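Local coordinates for variant surface glycoprotein MITat 1.13 (Trypanosoma brucei, PDB 6Z8H) that probably forms, in many copies, the dense surface coat of the bloodstream parasite, whose antigenic switching lets it evade the host immune response, at residues D46-K51 with I177-E182; I138-T143 with T214-N219. One frame throughout, in Å; residues are numbered along the deposited sequence.

Contact 1. Residues D46-K51 with I177-E182; sequences DLYTSK and IGLEHE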
ATOM      1  N   ASP A  46       9.377   6.103  -1.410  1.00 32.15           N
ATOM      2  CA  ASP A  46       9.622   5.585  -2.747  1.00 34.49           C
ATOM      3  C   ASP A  46      10.916   4.779  -2.830  1.00 33.42           C
ATOM      4  O   ASP A  46      10.993   3.824  -3.624  1.00 34.73           O
ATOM      5  CB  ASP A  46       9.651   6.724  -3.766  1.00 37.81           C
ATOM      6  CG  ASP A  46       9.599   6.216  -5.202  1.00 43.58           C
ATOM      7  OD1 ASP A  46       8.513   5.780  -5.646  1.00 45.18           O
ATOM      8  OD2 ASP A  46      10.658   6.205  -5.879  1.00 47.05           O
ATOM      9  N   LEU A  47      11.915   5.076  -1.989  1.00 32.91           N
ATOM     10  CA  LEU A  47      13.128   4.253  -1.994  1.00 32.88           C
ATOM     11  C   LEU A  47      12.794   2.792  -1.692  1.00 32.44           C
ATOM     12  O   LEU A  47      13.364   1.856  -2.289  1.00 34.34           O
ATOM     13  CB  LEU A  47      14.115   4.732  -0.936  1.00 32.81           C
ATOM     14  CG  LEU A  47      14.571   6.185  -1.014  1.00 33.07           C
ATOM     15  CD1 LEU A  47      15.471   6.477   0.169  1.00 33.35           C
ATOM     16  CD2 LEU A  47      15.259   6.456  -2.321  1.00 34.21           C
ATOM     17  N   TYR A  48      11.909   2.577  -0.721  1.00 31.38           N
ATOM     18  CA  TYR A  48      11.553   1.233  -0.294  1.00 30.76           C
ATOM     19  C   TYR A  48      10.526   0.613  -1.219  1.00 29.96           C
ATOM     20  O   TYR A  48      10.627  -0.575  -1.541  1.00 29.55           O
ATOM     21  CB  TYR A  48      11.037   1.248   1.148  1.00 30.79           C
ATOM     22  CG  TYR A  48      12.002   1.849   2.145  1.00 31.78           C
ATOM     23  CD1 TYR A  48      12.007   3.217   2.384  1.00 32.74           C
ATOM     24  CD2 TYR A  48      12.881   1.063   2.871  1.00 32.25           C
ATOM     25  CE1 TYR A  48      12.862   3.771   3.290  1.00 33.29           C
ATOM     26  CE2 TYR A  48      13.766   1.621   3.773  1.00 32.87           C
ATOM     27  CZ  TYR A  48      13.747   2.988   3.984  1.00 33.73           C
ATOM     28  OH  TYR A  48      14.601   3.589   4.898  1.00 35.16           O
ATOM     29  N   THR A  49       9.510   1.362  -1.643  1.00 28.14           N
ATOM     30  CA  THR A  49       8.500   0.736  -2.498  1.00 29.23           C
ATOM     31  C   THR A  49       9.030   0.462  -3.899  1.00 29.35           C
ATOM     32  O   THR A  49       8.614  -0.519  -4.533  1.00 29.17           O
ATOM     33  CB  THR A  49       7.234   1.590  -2.570  1.00 29.04           C
ATOM     34  OG1 THR A  49       7.558   2.886  -3.096  1.00 31.29           O
ATOM     35  CG2 THR A  49       6.625   1.753  -1.189  1.00 29.26           C
ATOM     36  N   SER A  50       9.986   1.252  -4.370  1.00 29.37           N
ATOM     37  CA  SER A  50      10.568   1.008  -5.680  1.00 30.79           C
ATOM     38  C   SER A  50      11.391  -0.264  -5.658  1.00 29.48           C
ATOM     39  O   SER A  50      11.303  -1.076  -6.582  1.00 27.87           O
ATOM     40  CB  SER A  50      11.460   2.176  -6.105  1.00 35.17           C
ATOM     41  OG  SER A  50      11.708   2.124  -7.504  1.00 39.62           O
ATOM     42  N   LYS A  51      12.164  -0.488  -4.586  1.00 28.24           N
ATOM     43  CA  LYS A  51      12.912  -1.740  -4.486  1.00 29.75           C
ATOM     44  C   LYS A  51      11.978  -2.932  -4.301  1.00 28.84           C
ATOM     45  O   LYS A  51      12.238  -4.019  -4.832  1.00 28.79           O
ATOM     46  CB  LYS A  51      13.892  -1.665  -3.322  1.00 30.65           C
ATOM     47  CG  LYS A  51      15.046  -0.676  -3.534  1.00 31.08           C
ATOM     48  CD  LYS A  51      15.974  -1.032  -4.708  1.00 33.71           C
ATOM     49  CE  LYS A  51      17.133  -0.046  -4.842  1.00 36.16           C
ATOM     50  NZ  LYS A  51      17.940  -0.263  -6.067  1.00 39.43           N
ATOM     51  N   ILE A 177      18.581  11.949  -1.128  1.00 47.11           N
ATOM     52  CA  ILE A 177      17.703  10.913  -0.607  1.00 46.02           C
ATOM     53  C   ILE A 177      18.168   9.579  -1.178  1.00 44.73           C
ATOM     54  O   ILE A 177      18.242   9.411  -2.405  1.00 47.27           O
ATOM     55  CB  ILE A 177      16.240  11.193  -0.976  1.00 45.80           C
ATOM     56  CG1 ILE A 177      15.769  12.513  -0.366  1.00 45.99           C
ATOM     57  CG2 ILE A 177      15.353  10.047  -0.509  1.00 45.01           C
ATOM     58  CD1 ILE A 177      15.842  12.541   1.153  1.00 45.69           C
ATOM     59  N   GLY A 178      18.473   8.633  -0.294  1.00 41.50           N
ATOM     60  CA  GLY A 178      18.918   7.316  -0.719  1.00 39.05           C
ATOM     61  C   GLY A 178      19.043   6.384   0.464  1.00 38.50           C
ATOM     62  O   GLY A 178      19.206   6.820   1.609  1.00 40.12           O
ATOM     63  N   LEU A 179      19.021   5.075   0.166  1.00 39.43           N
ATOM     64  CA  LEU A 179      19.041   4.103   1.254  1.00 40.66           C
ATOM     65  C   LEU A 179      20.316   4.224   2.076  1.00 43.82           C
ATOM     66  O   LEU A 179      20.301   3.974   3.288  1.00 43.71           O
ATOM     67  CB  LEU A 179      18.887   2.684   0.709  1.00 39.34           C
ATOM     68  CG  LEU A 179      17.481   2.252   0.301  1.00 39.82           C
ATOM     69  CD1 LEU A 179      17.546   0.854  -0.280  1.00 39.87           C
ATOM     70  CD2 LEU A 179      16.518   2.267   1.453  1.00 40.19           C
ATOM     71  N   GLU A 180      21.421   4.632   1.444  1.00 46.61           N
ATOM     72  CA  GLU A 180      22.667   4.816   2.174  1.00 48.61           C
ATOM     73  C   GLU A 180      22.594   5.988   3.149  1.00 48.72           C
ATOM     74  O   GLU A 180      23.370   6.027   4.107  1.00 50.51           O
ATOM     75  CB  GLU A 180      23.837   5.018   1.197  1.00 50.05           C
ATOM     76  CG  GLU A 180      23.674   6.197   0.234  1.00 51.89           C
ATOM     77  CD  GLU A 180      22.855   5.862  -1.012  1.00 54.07           C
ATOM     78  OE1 GLU A 180      21.901   5.058  -0.910  1.00 53.51           O
ATOM     79  OE2 GLU A 180      23.175   6.411  -2.094  1.00 55.44           O
ATOM     80  N   HIS A 181      21.683   6.938   2.939  1.00 46.92           N
ATOM     81  CA  HIS A 181      21.571   8.090   3.821  1.00 47.49           C
ATOM     82  C   HIS A 181      20.519   7.903   4.903  1.00 43.97           C
ATOM     83  O   HIS A 181      20.376   8.771   5.767  1.00 43.95           O
ATOM     84  CB  HIS A 181      21.244   9.345   3.005  1.00 50.65           C
ATOM     85  CG  HIS A 181      22.225   9.623   1.905  1.00 54.24           C
ATOM     86  ND1 HIS A 181      23.557   9.893   2.141  1.00 55.31           N
ATOM     87  CD2 HIS A 181      22.067   9.669   0.561  1.00 55.87           C
ATOM     88  CE1 HIS A 181      24.175  10.098   0.990  1.00 56.07           C
ATOM     89  NE2 HIS A 181      23.294   9.965   0.016  1.00 56.42           N
ATOM     90  N   GLU A 182      19.783   6.794   4.887  1.00 40.40           N
ATOM     91  CA  GLU A 182      18.616   6.673   5.751  1.00 39.61           C
ATOM     92  C   GLU A 182      18.988   6.488   7.217  1.00 39.86           C
ATOM     93  O   GLU A 182      18.222   6.888   8.099  1.00 40.89           O
ATOM     94  CB  GLU A 182      17.763   5.481   5.296  1.00 37.65           C
ATOM     95  CG  GLU A 182      16.914   5.738   4.048  1.00 38.20           C
ATOM     96  CD  GLU A 182      15.729   6.630   4.349  1.00 38.64           C
ATOM     97  OE1 GLU A 182      14.757   6.151   4.972  1.00 37.98           O
ATOM     98  OE2 GLU A 182      15.800   7.844   4.031  1.00 38.65           O
TER

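Contact 2. Residues I138-T143 with T214-N219; sequences IEFGGT and TAVEAN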
ATOM      1  N   ILE A 138     -11.696  45.466  13.229  1.00 28.73           N
ATOM      2  CA  ILE A 138     -12.719  46.475  13.484  1.00 29.50           C
ATOM      3  C   ILE A 138     -12.111  47.856  13.312  1.00 32.29           C
ATOM      4  O   ILE A 138     -11.063  48.161  13.895  1.00 33.34           O
ATOM      5  CB  ILE A 138     -13.294  46.312  14.898  1.00 31.18           C
ATOM      6  CG1 ILE A 138     -14.021  44.980  15.029  1.00 30.49           C
ATOM      7  CG2 ILE A 138     -14.194  47.523  15.242  1.00 31.92           C
ATOM      8  CD1 ILE A 138     -14.290  44.577  16.461  1.00 31.70           C
ATOM      9  N   GLU A 139     -12.769  48.690  12.510  1.00 33.80           N
ATOM     10  CA  GLU A 139     -12.472  50.116  12.423  1.00 34.76           C
ATOM     11  C   GLU A 139     -13.726  50.848  12.875  1.00 34.18           C
ATOM     12  O   GLU A 139     -14.751  50.816  12.190  1.00 35.79           O
ATOM     13  CB  GLU A 139     -12.104  50.502  10.997  1.00 37.59           C
ATOM     14  CG  GLU A 139     -11.053  49.618  10.353  1.00 40.08           C
ATOM     15  CD  GLU A 139     -10.866  49.964   8.893  1.00 42.88           C
ATOM     16  OE1 GLU A 139     -11.620  50.833   8.401  1.00 43.32           O
ATOM     17  OE2 GLU A 139      -9.969  49.380   8.249  1.00 43.94           O
ATOM     18  N   PHE A 140     -13.652  51.485  14.033  1.00 35.82           N
ATOM     19  CA  PHE A 140     -14.856  52.067  14.620  1.00 35.03           C
ATOM     20  C   PHE A 140     -15.454  53.229  13.827  1.00 37.20           C
ATOM     21  O   PHE A 140     -16.620  53.564  14.066  1.00 37.03           O
ATOM     22  CB  PHE A 140     -14.576  52.432  16.065  1.00 34.79           C
ATOM     23  CG  PHE A 140     -14.682  51.268  17.009  1.00 33.65           C
ATOM     24  CD1 PHE A 140     -15.924  50.752  17.359  1.00 32.05           C
ATOM     25  CD2 PHE A 140     -13.546  50.676  17.527  1.00 32.53           C
ATOM     26  CE1 PHE A 140     -16.032  49.698  18.233  1.00 33.24           C
ATOM     27  CE2 PHE A 140     -13.643  49.616  18.395  1.00 34.13           C
ATOM     28  CZ  PHE A 140     -14.889  49.120  18.749  1.00 33.42           C
ATOM     29  N   GLY A 141     -14.739  53.782  12.847  1.00 37.73           N
ATOM     30  CA  GLY A 141     -15.331  54.665  11.864  1.00 39.51           C
ATOM     31  C   GLY A 141     -15.098  56.155  12.075  1.00 41.94           C
ATOM     32  O   GLY A 141     -15.159  56.910  11.102  1.00 43.62           O
ATOM     33  N   GLY A 142     -14.861  56.605  13.315  1.00 41.54           N
ATOM     34  CA  GLY A 142     -14.594  58.003  13.607  1.00 41.49           C
ATOM     35  C   GLY A 142     -15.767  58.795  14.148  1.00 42.38           C
ATOM     36  O   GLY A 142     -15.584  59.963  14.520  1.00 43.80           O
ATOM     37  N   THR A 143     -16.960  58.219  14.187  1.00 43.19           N
ATOM     38  CA  THR A 143     -18.143  58.913  14.672  1.00 43.01           C
ATOM     39  C   THR A 143     -18.596  58.439  16.041  1.00 42.77           C
ATOM     40  O   THR A 143     -18.934  59.272  16.893  1.00 43.74           O
ATOM     41  CB  THR A 143     -19.289  58.745  13.668  1.00 43.68           C
ATOM     42  OG1 THR A 143     -18.909  59.320  12.411  1.00 44.41           O
ATOM     43  CG2 THR A 143     -20.552  59.428  14.175  1.00 44.45           C
ATOM     44  N   THR A 214      -3.968  55.517  25.428  1.00 44.80           N
ATOM     45  CA  THR A 214      -5.225  56.196  25.036  1.00 43.99           C
ATOM     46  C   THR A 214      -6.393  55.200  25.017  1.00 43.55           C
ATOM     47  O   THR A 214      -6.328  54.257  24.243  1.00 43.44           O
ATOM     48  CB  THR A 214      -5.042  56.811  23.653  1.00 45.02           C
ATOM     49  OG1 THR A 214      -4.013  57.782  23.742  1.00 49.44           O
ATOM     50  CG2 THR A 214      -6.309  57.428  23.131  1.00 45.77           C
ATOM     51  N   ALA A 215      -7.502  55.420  25.711  1.00 44.61           N
ATOM     52  CA  ALA A 215      -8.598  54.433  25.715  1.00 43.82           C
ATOM     53  C   ALA A 215      -9.191  54.299  24.296  1.00 42.02           C
ATOM     54  O   ALA A 215      -9.213  55.227  23.549  1.00 45.01           O
ATOM     55  CB  ALA A 215      -9.658  54.745  26.742  1.00 44.99           C
ATOM     56  N   VAL A 216      -9.593  53.093  23.917  1.00 42.61           N
ATOM     57  CA  VAL A 216     -10.310  52.788  22.687  1.00 40.81           C
ATOM     58  C   VAL A 216     -11.398  53.826  22.463  1.00 41.43           C
ATOM     59  O   VAL A 216     -12.241  54.070  23.339  1.00 40.43           O
ATOM     60  CB  VAL A 216     -10.882  51.368  22.752  1.00 38.97           C
ATOM     61  CG1 VAL A 216     -11.840  51.128  21.590  1.00 39.84           C
ATOM     62  CG2 VAL A 216      -9.765  50.314  22.758  1.00 38.85           C
ATOM     63  N   GLU A 217     -11.387  54.436  21.284  1.00 42.32           N
ATOM     64  CA  GLU A 217     -12.317  55.512  20.963  1.00 42.40           C
ATOM     65  C   GLU A 217     -12.802  55.341  19.527  1.00 42.37           C
ATOM     66  O   GLU A 217     -12.674  54.271  18.925  1.00 42.04           O
ATOM     67  CB  GLU A 217     -11.652  56.862  21.266  1.00 43.55           C
ATOM     68  CG  GLU A 217     -10.334  57.091  20.574  1.00 45.18           C
ATOM     69  CD  GLU A 217     -10.490  57.689  19.193  1.00 48.42           C
ATOM     70  OE1 GLU A 217     -11.346  58.574  19.012  1.00 50.07           O
ATOM     71  OE2 GLU A 217      -9.770  57.228  18.276  1.00 51.46           O
ATOM     72  N   ALA A 218     -13.395  56.392  18.966  1.00 42.51           N
ATOM     73  CA  ALA A 218     -14.158  56.261  17.733  1.00 41.46           C
ATOM     74  C   ALA A 218     -13.286  56.076  16.502  1.00 41.08           C
ATOM     75  O   ALA A 218     -13.767  55.510  15.514  1.00 40.52           O
ATOM     76  CB  ALA A 218     -15.048  57.499  17.552  1.00 42.78           C
ATOM     77  N   ASN A 219     -12.024  56.503  16.542  1.00 41.78           N
ATOM     78  CA  ASN A 219     -11.108  56.293  15.431  1.00 40.30           C
ATOM     79  C   ASN A 219     -10.307  55.006  15.585  1.00 38.83           C
ATOM     80  O   ASN A 219      -9.407  54.767  14.787  1.00 39.86           O
ATOM     81  CB  ASN A 219     -10.152  57.476  15.283  1.00 42.54           C
ATOM     82  CG  ASN A 219     -10.879  58.764  15.037  1.00 44.83           C
ATOM     83  OD1 ASN A 219     -11.251  59.072  13.902  1.00 47.15           O
ATOM     84  ND2 ASN A 219     -11.106  59.522  16.100  1.00 46.07           N
TER

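Contact 1. Residues D46-K51 with I177-E182
Leu47 reaches out from helix 34-75 and pushes its CD1 methyl against the bend of the loop 177-182. That methyl lies 3.6 Å from Ile177 CG2 and equally near the carbonyl carbon of Gly178, so it rests partly on a side chain and partly on bare backbone. The Leu47 and Ile177 side chains cross at about a right angle; Ile177 offers its CG2 methyl here, while CG1 leads away. Leu179 leans back over the helix. Its CD2 sits above one face of the Tyr48 ring, 4.0 Å from the ring centroid and 24° off the normal, a CH-pi contact displaced toward the CE2 rim, and the same methyl meets Leu47 CB. Lys51 CG comes no nearer than 4.4 Å to Leu179 CD1.

The polar edge begins where the Tyr48 ring ends. Tyr48 OH donates to Glu182 OE1 at 2.6 Å, using the anti lone pair of the carboxylate, with OE1 lying in the plane of the ring and the carboxylate turned 71° from it. Glu182 bends at chi2 (-74°), which turns the carboxylate to the hydroxyl; Glu182 CG is itself 3.3 Å from Tyr48 OH. Arg44, from the preceding turn of the same helix, forms a salt bridge with Glu182 OE2, and Arg272 of helix 260-273 hydrogen-bonds to Tyr48 OH.

The ring is thus fixed by a methyl over its face and by two polar partners at its hydroxyl, and the buried Glu182 carboxylate has a bond on each oxygen. With Arg44 in a salt bridge and Arg272 at a longer, weak ion-pair distance, that carboxylate is probably ionised, adding charge to the apolar packing that holds the loop to the helical bundle of this A-type VSG.

Contact 2. Residues I138-T143 with T214-N219
Ala218 supplies the one hydrogen bond between these segments: its carbonyl O accepts from Gly142 N at 2.7 Å. The geometry is bent, with an N-H...O angle of 137° and the donor standing 51° out of the carbonyl plane. Gly141 N approaches the same oxygen too but at a poor angle. Both glycines have positive phi, allowing the backbone to curl around the Ala218 carbonyl.

The remaining contacts are van der Waals. Phe140 CB sits 3.2 Å from Ala218 O, while CE2 of the Phe140 ring meets Val216 CG1 at 4.0 Å, the two side chains crossing at about a right angle. Val216 CG1 stands opposite the backbone N (chi1 170°), which carries it to the ring. Ile138 CG2, from the end of strand 135-139, covers one face of that ring. Ala218 CB lies against Gly142 C at 3.7 Å. Val216 also packs on Phe140 of the second subunit and makes backbone hydrogen bonds to that subunit, so this distal tip belongs to the dimer interface.

Polar side chains serve 214-219 itself. Glu217 OE1 accepts from Asn219 ND2 at 3.1 Å through its syn lone pair; OE2 accepts its main hydrogen bond from Gly204 N and a weak one from Asn219 N.

The join rests on one bent backbone hydrogen bond and on van der Waals contact, including Phe140 with Val216, while the Glu217 carboxylate probably helps to hold the shape of 214-219.

From the N terminus the chain runs along helix 34-75, which carries 46-51, away from the five-stranded sheet, returns through helix 78-129 and enters the sheet with strand 135-139, leading into 138-143. Strand 152-155 follows, then the long loop in which 177-182 comes back to the first helix and closes contact 1. Strand 194-202 leads on to 214-219, just before strand 221-229, closing contact 2. The two loops cross, since 138-143 lies within the span of contact 1 and 214-219 beyond it. Contact 1 ties the loop to the helical body; contact 2 joins turns at the sheet end, the centres about 60 Å apart.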